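Local coordinates for protein DNA polymerase III, beta subunit (Thermotoga maritima, PDB 1VPK) that probably tethers DNA polymerases and other proteins to DNA for processive synthesis, as a ring-shaped head-to-tail homodimeric sliding clamp closed around the DNA, at residues Met210-Val213 and Gln214-Asp218; Glu161-Arg164 and Asn165-Gly168; Glu295-Glu298 and Asn299-Arg302. All coordinates share one frame; numbering follows the deposited sequence.

Contact 1 of 3, residues Met210-Val213 and Gln214-Asp218; sequences MKEV and QNVLD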
ATOM      1  N   MET A 210     -24.007  -1.511  -3.215  1.00 49.20           N
ATOM      2  CA  MET A 210     -23.613  -1.930  -1.873  1.00 49.39           C
ATOM      3  C   MET A 210     -22.403  -1.254  -1.278  1.00 49.49           C
ATOM      4  O   MET A 210     -22.372  -1.013  -0.069  1.00 48.47           O
ATOM      5  CB  MET A 210     -23.449  -3.458  -1.857  1.00 49.71           C
ATOM      6  CG  MET A 210     -24.784  -4.175  -1.994  1.00 48.05           C
ATOM      7  SD  MET A 210     -25.964  -3.783  -0.697  1.00 50.73           S
ATOM      8  CE  MET A 210     -25.172  -4.348   0.829  1.00 52.64           C
ATOM      9  N   LYS A 211     -21.435  -0.910  -2.129  1.00 48.56           N
ATOM     10  CA  LYS A 211     -20.300  -0.095  -1.740  1.00 49.98           C
ATOM     11  C   LYS A 211     -20.709   1.346  -1.375  1.00 48.78           C
ATOM     12  O   LYS A 211     -20.113   1.992  -0.485  1.00 48.27           O
ATOM     13  CB  LYS A 211     -19.255  -0.123  -2.854  1.00 49.79           C
ATOM     14  CG  LYS A 211     -18.572  -1.521  -2.951  1.00 52.31           C
ATOM     15  CD  LYS A 211     -17.442  -1.548  -3.981  1.00 54.34           C
ATOM     16  CE  LYS A 211     -16.841  -2.986  -4.304  1.00 56.31           C
ATOM     17  NZ  LYS A 211     -16.331  -3.005  -5.765  1.00 55.37           N
ATOM     18  N   GLU A 212     -21.751   1.844  -2.023  1.00 46.89           N
ATOM     19  CA  GLU A 212     -22.287   3.130  -1.629  1.00 46.93           C
ATOM     20  C   GLU A 212     -23.021   2.958  -0.290  1.00 47.04           C
ATOM     21  O   GLU A 212     -22.909   3.811   0.564  1.00 46.57           O
ATOM     22  CB  GLU A 212     -23.176   3.749  -2.729  1.00 46.00           C
ATOM     23  CG  GLU A 212     -23.867   5.039  -2.321  1.00 45.69           C
ATOM     24  CD  GLU A 212     -22.954   6.157  -1.802  1.00 48.00           C
ATOM     25  OE1 GLU A 212     -21.714   6.197  -2.007  1.00 45.52           O
ATOM     26  OE2 GLU A 212     -23.517   7.089  -1.220  1.00 49.69           O
ATOM     27  N   VAL A 213     -23.740   1.859  -0.101  1.00 48.14           N
ATOM     28  CA  VAL A 213     -24.425   1.607   1.181  1.00 49.64           C
ATOM     29  C   VAL A 213     -23.403   1.664   2.316  1.00 50.50           C
ATOM     30  O   VAL A 213     -23.599   2.403   3.305  1.00 50.05           O
ATOM     31  CB  VAL A 213     -25.204   0.260   1.163  1.00 49.67           C
ATOM     32  CG1 VAL A 213     -25.663  -0.146   2.548  1.00 51.72           C
ATOM     33  CG2 VAL A 213     -26.427   0.394   0.262  1.00 51.63           C
ATOM     34  N   GLN A 214     -22.285   0.958   2.117  1.00 50.89           N
ATOM     35  CA  GLN A 214     -21.225   0.882   3.094  1.00 51.77           C
ATOM     36  C   GLN A 214     -20.644   2.283   3.344  1.00 51.21           C
ATOM     37  O   GLN A 214     -20.318   2.661   4.479  1.00 50.41           O
ATOM     38  CB  GLN A 214     -20.098   0.016   2.576  1.00 53.08           C
ATOM     39  CG  GLN A 214     -20.182  -1.434   2.823  1.00 58.18           C
ATOM     40  CD  GLN A 214     -18.795  -2.058   2.682  1.00 63.09           C
ATOM     41  OE1 GLN A 214     -18.169  -1.973   1.610  1.00 63.91           O
ATOM     42  NE2 GLN A 214     -18.293  -2.633   3.765  1.00 63.90           N
ATOM     43  N   ASN A 215     -20.481   3.041   2.269  1.00 49.88           N
ATOM     44  CA  ASN A 215     -19.924   4.390   2.341  1.00 49.20           C
ATOM     45  C   ASN A 215     -20.816   5.287   3.203  1.00 49.33           C
ATOM     46  O   ASN A 215     -20.348   6.063   4.051  1.00 48.34           O
ATOM     47  CB  ASN A 215     -19.820   4.957   0.919  1.00 48.69           C
ATOM     48  CG  ASN A 215     -19.108   6.261   0.871  1.00 48.41           C
ATOM     49  OD1 ASN A 215     -18.021   6.404   1.426  1.00 49.83           O
ATOM     50  ND2 ASN A 215     -19.696   7.227   0.183  1.00 47.03           N
ATOM     51  N   VAL A 216     -22.113   5.168   2.971  1.00 49.55           N
ATOM     52  CA  VAL A 216     -23.117   5.903   3.751  1.00 50.84           C
ATOM     53  C   VAL A 216     -23.010   5.570   5.268  1.00 50.53           C
ATOM     54  O   VAL A 216     -22.841   6.473   6.129  1.00 50.57           O
ATOM     55  CB  VAL A 216     -24.555   5.592   3.224  1.00 50.85           C
ATOM     56  CG1 VAL A 216     -25.608   6.139   4.161  1.00 52.43           C
ATOM     57  CG2 VAL A 216     -24.738   6.224   1.889  1.00 52.13           C
ATOM     58  N   LEU A 217     -23.011   4.283   5.549  1.00 49.84           N
ATOM     59  CA  LEU A 217     -22.980   3.771   6.928  1.00 51.40           C
ATOM     60  C   LEU A 217     -21.691   4.150   7.637  1.00 51.34           C
ATOM     61  O   LEU A 217     -21.711   4.498   8.827  1.00 52.54           O
ATOM     62  CB  LEU A 217     -23.165   2.258   6.933  1.00 50.94           C
ATOM     63  CG  LEU A 217     -24.459   1.708   6.347  1.00 52.33           C
ATOM     64  CD1 LEU A 217     -24.417   0.208   6.231  1.00 50.56           C
ATOM     65  CD2 LEU A 217     -25.698   2.137   7.143  1.00 54.11           C
ATOM     66  N   ASP A 218     -20.564   4.073   6.923  1.00 50.75           N
ATOM     67  CA  ASP A 218     -19.282   4.448   7.496  1.00 51.33           C
ATOM     68  C   ASP A 218     -19.198   5.935   7.725  1.00 49.89           C
ATOM     69  O   ASP A 218     -18.344   6.347   8.490  1.00 50.74           O
ATOM     70  CB  ASP A 218     -18.076   3.961   6.658  1.00 52.61           C
ATOM     71  CG  ASP A 218     -17.952   2.401   6.614  1.00 56.38           C
ATOM     72  OD1 ASP A 218     -18.455   1.696   7.535  1.00 62.11           O
ATOM     73  OD2 ASP A 218     -17.351   1.876   5.637  1.00 60.65           O
TER

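Contact 2 of 3, residues Glu161-Arg164 and Asn165-Gly168; sequences EFMR and NLNG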
ATOM      1  N   GLU A 161     -18.829  -7.978 -13.089  1.00 56.91           N
ATOM      2  CA  GLU A 161     -20.117  -7.341 -13.434  1.00 56.53           C
ATOM      3  C   GLU A 161     -20.964  -8.099 -14.456  1.00 55.08           C
ATOM      4  O   GLU A 161     -22.186  -8.015 -14.418  1.00 53.56           O
ATOM      5  CB  GLU A 161     -19.886  -5.903 -13.887  1.00 57.27           C
ATOM      6  CG  GLU A 161     -19.387  -4.996 -12.749  1.00 61.12           C
ATOM      7  CD  GLU A 161     -18.233  -4.113 -13.168  1.00 67.77           C
ATOM      8  OE1 GLU A 161     -17.311  -4.611 -13.872  1.00 69.95           O
ATOM      9  OE2 GLU A 161     -18.245  -2.914 -12.791  1.00 73.36           O
ATOM     10  N   PHE A 162     -20.339  -8.881 -15.327  1.00 53.79           N
ATOM     11  CA  PHE A 162     -21.124  -9.765 -16.172  1.00 53.37           C
ATOM     12  C   PHE A 162     -21.926 -10.821 -15.422  1.00 52.67           C
ATOM     13  O   PHE A 162     -22.948 -11.295 -15.922  1.00 51.28           O
ATOM     14  CB  PHE A 162     -20.282 -10.504 -17.190  1.00 54.40           C
ATOM     15  CG  PHE A 162     -21.109 -11.399 -18.085  1.00 54.99           C
ATOM     16  CD1 PHE A 162     -21.724 -10.884 -19.227  1.00 57.13           C
ATOM     17  CD2 PHE A 162     -21.333 -12.742 -17.739  1.00 56.37           C
ATOM     18  CE1 PHE A 162     -22.508 -11.704 -20.059  1.00 56.74           C
ATOM     19  CE2 PHE A 162     -22.120 -13.571 -18.541  1.00 56.89           C
ATOM     20  CZ  PHE A 162     -22.703 -13.060 -19.717  1.00 56.68           C
ATOM     21  N   MET A 163     -21.462 -11.217 -14.239  1.00 52.03           N
ATOM     22  CA  MET A 163     -22.191 -12.180 -13.457  1.00 52.12           C
ATOM     23  C   MET A 163     -23.208 -11.396 -12.658  1.00 50.57           C
ATOM     24  O   MET A 163     -23.034 -11.189 -11.438  1.00 49.30           O
ATOM     25  CB  MET A 163     -21.249 -12.964 -12.538  1.00 52.63           C
ATOM     26  CG  MET A 163     -20.217 -13.833 -13.274  1.00 54.55           C
ATOM     27  SD  MET A 163     -18.950 -14.563 -12.165  1.00 56.19           S
ATOM     28  CE  MET A 163     -19.970 -15.580 -11.129  1.00 59.82           C
ATOM     29  N   ARG A 164     -24.274 -10.976 -13.346  1.00 48.38           N
ATOM     30  CA  ARG A 164     -25.252 -10.023 -12.808  1.00 48.19           C
ATOM     31  C   ARG A 164     -25.900 -10.542 -11.517  1.00 48.34           C
ATOM     32  O   ARG A 164     -26.131  -9.763 -10.592  1.00 47.08           O
ATOM     33  CB  ARG A 164     -26.330  -9.646 -13.854  1.00 47.63           C
ATOM     34  CG  ARG A 164     -25.780  -8.928 -15.081  1.00 48.32           C
ATOM     35  CD  ARG A 164     -26.773  -8.878 -16.279  1.00 50.06           C
ATOM     36  NE  ARG A 164     -27.373 -10.195 -16.484  1.00 53.97           N
ATOM     37  CZ  ARG A 164     -28.638 -10.551 -16.218  1.00 53.91           C
ATOM     38  NH1 ARG A 164     -29.548  -9.683 -15.772  1.00 54.15           N
ATOM     39  NH2 ARG A 164     -28.988 -11.818 -16.417  1.00 53.91           N
ATOM     40  N   ASN A 165     -26.130 -11.852 -11.449  1.00 48.19           N
ATOM     41  CA  ASN A 165     -26.869 -12.453 -10.351  1.00 49.61           C
ATOM     42  C   ASN A 165     -26.036 -12.692  -9.095  1.00 49.47           C
ATOM     43  O   ASN A 165     -26.607 -12.994  -8.048  1.00 49.84           O
ATOM     44  CB  ASN A 165     -27.559 -13.750 -10.787  1.00 50.07           C
ATOM     45  CG  ASN A 165     -26.596 -14.892 -11.050  1.00 51.87           C
ATOM     46  OD1 ASN A 165     -25.443 -14.700 -11.406  1.00 54.97           O
ATOM     47  ND2 ASN A 165     -27.097 -16.098 -10.918  1.00 54.99           N
ATOM     48  N   LEU A 166     -24.706 -12.592  -9.224  1.00 49.28           N
ATOM     49  CA  LEU A 166     -23.754 -12.716  -8.114  1.00 49.14           C
ATOM     50  C   LEU A 166     -22.951 -11.430  -7.770  1.00 49.56           C
ATOM     51  O   LEU A 166     -22.276 -11.369  -6.717  1.00 48.61           O
ATOM     52  CB  LEU A 166     -22.777 -13.841  -8.442  1.00 49.86           C
ATOM     53  CG  LEU A 166     -23.401 -15.255  -8.487  1.00 50.08           C
ATOM     54  CD1 LEU A 166     -22.338 -16.265  -8.869  1.00 51.18           C
ATOM     55  CD2 LEU A 166     -24.086 -15.653  -7.160  1.00 51.07           C
ATOM     56  N   ASN A 167     -23.028 -10.436  -8.650  1.00 48.75           N
ATOM     57  CA  ASN A 167     -22.334  -9.169  -8.512  1.00 49.15           C
ATOM     58  C   ASN A 167     -23.152  -8.231  -7.600  1.00 49.80           C
ATOM     59  O   ASN A 167     -23.716  -7.210  -8.042  1.00 49.21           O
ATOM     60  CB  ASN A 167     -22.138  -8.541  -9.905  1.00 50.00           C
ATOM     61  CG  ASN A 167     -21.332  -7.232  -9.864  1.00 48.23           C
ATOM     62  OD1 ASN A 167     -21.779  -6.225 -10.362  1.00 48.58           O
ATOM     63  ND2 ASN A 167     -20.137  -7.267  -9.229  1.00 46.21           N
ATOM     64  N   GLY A 168     -23.242  -8.611  -6.329  1.00 49.66           N
ATOM     65  CA  GLY A 168     -24.100  -7.905  -5.400  1.00 49.72           C
ATOM     66  C   GLY A 168     -24.349  -8.675  -4.131  1.00 49.97           C
ATOM     67  O   GLY A 168     -23.741  -9.732  -3.878  1.00 51.30           O
TER
HETATM   68  O   HOH W   1     -23.472  -6.387 -12.707  1.00 43.41           O
HETATM   69  O   HOH W   2     -25.480  -7.308 -10.056  1.00 39.95           O

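Contact 3 of 3, residues Glu295-Glu298 and Asn299-Arg302; sequences EIEE and NVMR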
ATOM      1  N   GLU A 295      -5.357 -32.740   5.315  1.00 46.83           N
ATOM      2  CA  GLU A 295      -5.377 -34.122   5.773  1.00 45.81           C
ATOM      3  C   GLU A 295      -5.777 -34.037   7.243  1.00 46.57           C
ATOM      4  O   GLU A 295      -4.972 -33.711   8.139  1.00 43.85           O
ATOM      5  CB  GLU A 295      -4.012 -34.768   5.596  1.00 45.94           C
ATOM      6  CG  GLU A 295      -3.576 -34.816   4.158  1.00 46.20           C
ATOM      7  CD  GLU A 295      -2.120 -35.176   3.995  1.00 49.25           C
ATOM      8  OE1 GLU A 295      -1.394 -35.312   4.984  1.00 51.21           O
ATOM      9  OE2 GLU A 295      -1.694 -35.341   2.852  1.00 54.91           O
ATOM     10  N   ILE A 296      -7.047 -34.299   7.471  1.00 47.15           N
ATOM     11  CA  ILE A 296      -7.626 -34.219   8.780  1.00 48.52           C
ATOM     12  C   ILE A 296      -7.607 -35.598   9.464  1.00 49.50           C
ATOM     13  O   ILE A 296      -8.111 -36.585   8.939  1.00 47.92           O
ATOM     14  CB  ILE A 296      -9.052 -33.685   8.676  1.00 48.43           C
ATOM     15  CG1 ILE A 296      -9.067 -32.339   7.984  1.00 50.09           C
ATOM     16  CG2 ILE A 296      -9.658 -33.595  10.071  1.00 50.78           C
ATOM     17  CD1 ILE A 296     -10.377 -31.976   7.449  1.00 49.37           C
ATOM     18  N   GLU A 297      -6.960 -35.648  10.620  1.00 50.89           N
ATOM     19  CA  GLU A 297      -6.772 -36.839  11.403  1.00 54.10           C
ATOM     20  C   GLU A 297      -7.328 -36.534  12.785  1.00 55.36           C
ATOM     21  O   GLU A 297      -7.915 -35.466  13.017  1.00 54.55           O
ATOM     22  CB  GLU A 297      -5.287 -37.196  11.499  1.00 54.50           C
ATOM     23  CG  GLU A 297      -4.617 -37.356  10.122  1.00 57.66           C
ATOM     24  CD  GLU A 297      -3.081 -37.428  10.182  1.00 59.04           C
ATOM     25  OE1 GLU A 297      -2.517 -37.616  11.301  1.00 65.54           O
ATOM     26  OE2 GLU A 297      -2.446 -37.315   9.093  1.00 67.13           O
ATOM     27  N   GLU A 298      -7.138 -37.458  13.717  1.00 56.27           N
ATOM     28  CA  GLU A 298      -7.888 -37.393  14.941  1.00 57.73           C
ATOM     29  C   GLU A 298      -7.607 -36.161  15.799  1.00 57.28           C
ATOM     30  O   GLU A 298      -8.553 -35.581  16.357  1.00 59.00           O
ATOM     31  CB  GLU A 298      -7.720 -38.685  15.735  1.00 58.65           C
ATOM     32  CG  GLU A 298      -8.812 -38.867  16.875  1.00 63.16           C
ATOM     33  CD  GLU A 298     -10.191 -38.145  16.629  1.00 64.99           C
ATOM     34  OE1 GLU A 298     -10.923 -38.483  15.660  1.00 61.09           O
ATOM     35  OE2 GLU A 298     -10.527 -37.236  17.449  1.00 67.42           O
ATOM     36  N   ASN A 299      -6.337 -35.769  15.886  1.00 55.32           N
ATOM     37  CA  ASN A 299      -5.867 -34.674  16.754  1.00 55.14           C
ATOM     38  C   ASN A 299      -5.180 -33.507  16.024  1.00 53.01           C
ATOM     39  O   ASN A 299      -4.827 -32.507  16.650  1.00 51.52           O
ATOM     40  CB  ASN A 299      -4.805 -35.243  17.728  1.00 55.77           C
ATOM     41  CG  ASN A 299      -5.406 -36.124  18.781  1.00 58.39           C
ATOM     42  OD1 ASN A 299      -5.094 -37.298  18.880  1.00 64.04           O
ATOM     43  ND2 ASN A 299      -6.312 -35.566  19.556  1.00 62.94           N
ATOM     44  N   VAL A 300      -4.898 -33.698  14.746  1.00 51.49           N
ATOM     45  CA  VAL A 300      -4.155 -32.738  13.954  1.00 51.37           C
ATOM     46  C   VAL A 300      -4.719 -32.717  12.560  1.00 51.35           C
ATOM     47  O   VAL A 300      -5.415 -33.646  12.109  1.00 50.41           O
ATOM     48  CB  VAL A 300      -2.602 -33.055  13.866  1.00 51.91           C
ATOM     49  CG1 VAL A 300      -1.961 -33.007  15.216  1.00 54.24           C
ATOM     50  CG2 VAL A 300      -2.338 -34.412  13.264  1.00 55.16           C
ATOM     51  N   MET A 301      -4.380 -31.652  11.869  1.00 50.75           N
ATOM     52  CA  MET A 301      -4.706 -31.476  10.498  1.00 52.95           C
ATOM     53  C   MET A 301      -3.398 -31.074   9.846  1.00 51.33           C
ATOM     54  O   MET A 301      -2.732 -30.186  10.365  1.00 50.63           O
ATOM     55  CB  MET A 301      -5.746 -30.360  10.455  1.00 52.96           C
ATOM     56  CG  MET A 301      -6.294 -30.051   9.187  1.00 55.85           C
ATOM     57  SD  MET A 301      -7.718 -28.944   9.328  1.00 58.20           S
ATOM     58  CE  MET A 301      -7.103 -27.447  10.042  1.00 53.27           C
ATOM     59  N   ARG A 302      -2.994 -31.748   8.770  1.00 51.25           N
ATOM     60  CA  ARG A 302      -1.825 -31.329   7.989  1.00 51.85           C
ATOM     61  C   ARG A 302      -2.283 -30.547   6.774  1.00 50.23           C
ATOM     62  O   ARG A 302      -3.224 -30.964   6.087  1.00 50.65           O
ATOM     63  CB  ARG A 302      -1.008 -32.535   7.518  1.00 51.89           C
ATOM     64  CG  ARG A 302      -0.518 -33.490   8.650  1.00 54.87           C
ATOM     65  CD  ARG A 302       0.001 -34.804   8.060  1.00 56.86           C
ATOM     66  NE  ARG A 302       1.449 -34.803   7.853  1.00 62.03           N
ATOM     67  CZ  ARG A 302       2.100 -35.341   6.809  1.00 65.36           C
ATOM     68  NH1 ARG A 302       1.452 -35.900   5.785  1.00 68.24           N
ATOM     69  NH2 ARG A 302       3.432 -35.275   6.749  1.00 65.11           N
TER

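Contact 1 of 3, residues Met210-Val213 and Gln214-Asp218
Val213 and Leu217, one turn apart on the same helix, lie side by side and point the same way, with CG1 of Val213 3.9 Å from CD1 of Leu217. With CG1 anti to the backbone N (chi1 168°), that methyl sits on the carbonyl side of Val213, where it meets the leucine. Leu217 N donates to Val213 O at 3.0 Å, and Gln214 N to Met210 O at 2.9 Å. CB of Gln214 rests 3.6 Å from Lys211 O, and its side chain runs on to touch Val150 and Ile154. On another side of the helix, the chain of Glu212 bends at chi2 (55°) and brings the carboxylate to Asn215. Asn215 ND2 donates to OE1 of Glu212 at 3.2 Å, meeting this oxygen on its syn side but 34° out of the carboxylate plane, while OE2 of Glu212 touches CG2 of Val216 at 3.5 Å. The same amide nitrogen also donates to Thr27 O, and Lys31 N makes a weak bond to Glu212 OE1, so this polar pair reaches the N-terminal domain. The i to i+4 backbone bonds are those of any alpha helix. Helix 207-218 packs on helix 143-153 (Gln214 on Val150, Leu217 on Leu146) and on strand 241-246 (Val213 on Met245); two helices against sheet in each domain is the sliding-clamp pattern.

Contact 2 of 3, residues Glu161-Arg164 and Asn165-Gly168
Asn167 reaches back to Glu161 across a tight, irregular loop, its OD1 3.6 Å from CG of Glu161. What sends the amide that way is chi1 of Asn167 (-176°), which places CG anti to the backbone N. The amide and the Glu161 carboxylate are turned 64° against each other, and it is the aliphatic part of Glu161 that does the touching. A water bridges Asn167 OD1 (2.9 Å) and Glu161 O (2.7 Å), while ND2 of Asn167 donates to Ala158 O, so both ends of the amide are held. An alanine in place of Asn167 removes the amide's hydrogen bonds to Ala158 O and to the water, and is likely to leave that carbonyl without its donor and the Glu161 side of the loop less firmly fixed. A second water spans Arg164 O (2.6 Å) and Asn167 O (2.7 Å). Inside the turn, Met163 O accepts from Leu166 N at 3.1 Å, with that donor well above the carbonyl plane, and more weakly from Asn167 N. Met163 and Asn167 each centre an inverse gamma turn. The Met163 chain bends at its last torsion (chi3 63°) and carries CE to CD1 of Leu166 at 3.3 Å, tighter than usual for two carbons, so the exact methyl position is doubtful. Leu166 also packs on Ala158 and Pro253, and Arg164 NH1 bonds to Asp249 O. The loop runs from helix 143-153 into strand 168-174, with the Asn167 backbone bonded to Leu207 at the start of helix 207-218.

Contact 3 of 3, residues Glu295-Glu298 and Asn299-Arg302
A beta hairpin of the C-terminal domain, strands 292-296 and 300-307, turns here, pairing Glu295 with Arg302 and Ile296 with Met301. Glu295 and Arg302 form the antiparallel hydrogen-bonded pair: Glu295 N to Arg302 O and Arg302 N to Glu295 O are both 2.9 Å. Nearer the turn, Glu297 N donates to Val300 O, also at 2.9 Å. On the face carrying Glu295 and Arg302, a salt bridge reinforces the pairing. The bend of the arginine at chi3 (95°) swings the guanidinium toward Glu295, and Arg302 NH1 reaches the syn lone pair of Glu295 OE1 at 3.0 Å, with the oxygen at the guanidinium edge and the two planes 30° apart. CD of Arg302 lies 3.4 Å from Glu295 OE1 and 3.7 Å from Glu297 OE2. On the face of Ile296 and Met301, the non-hydrogen-bonded pair, the two chains run side by side, CG1 of Ile296 3.8 Å from CG of Met301; Ile296 packs on Val267 and Met301 on Val317. Glu295 OE2 also bridges to Lys293, so its carboxylate sits between two positive groups, which would probably favour its ionised form; one face of the hairpin is charged, the other apolar.

Contacts 1 and 2 both belong to the central domain and come within about 5 Å of each other at their nearest atoms: contact 1 lies within helix 207-218, contact 2 in a loop that leads into strand 168-174 and borders the start of that helix. Contact 3 lies in the C-terminal domain, its centre about 41 Å from that of contact 1. Contact 1 is the most buried, and its single side-chain hydrogen bond is uncharged on the donor side. Contact 2 is only partly buried; its polar links are turn bonds to one backbone carbonyl, an asparagine amide and bridging waters. Contact 3, also partly buried and far from the chain centre, relies on strand pairing backed by a salt bridge.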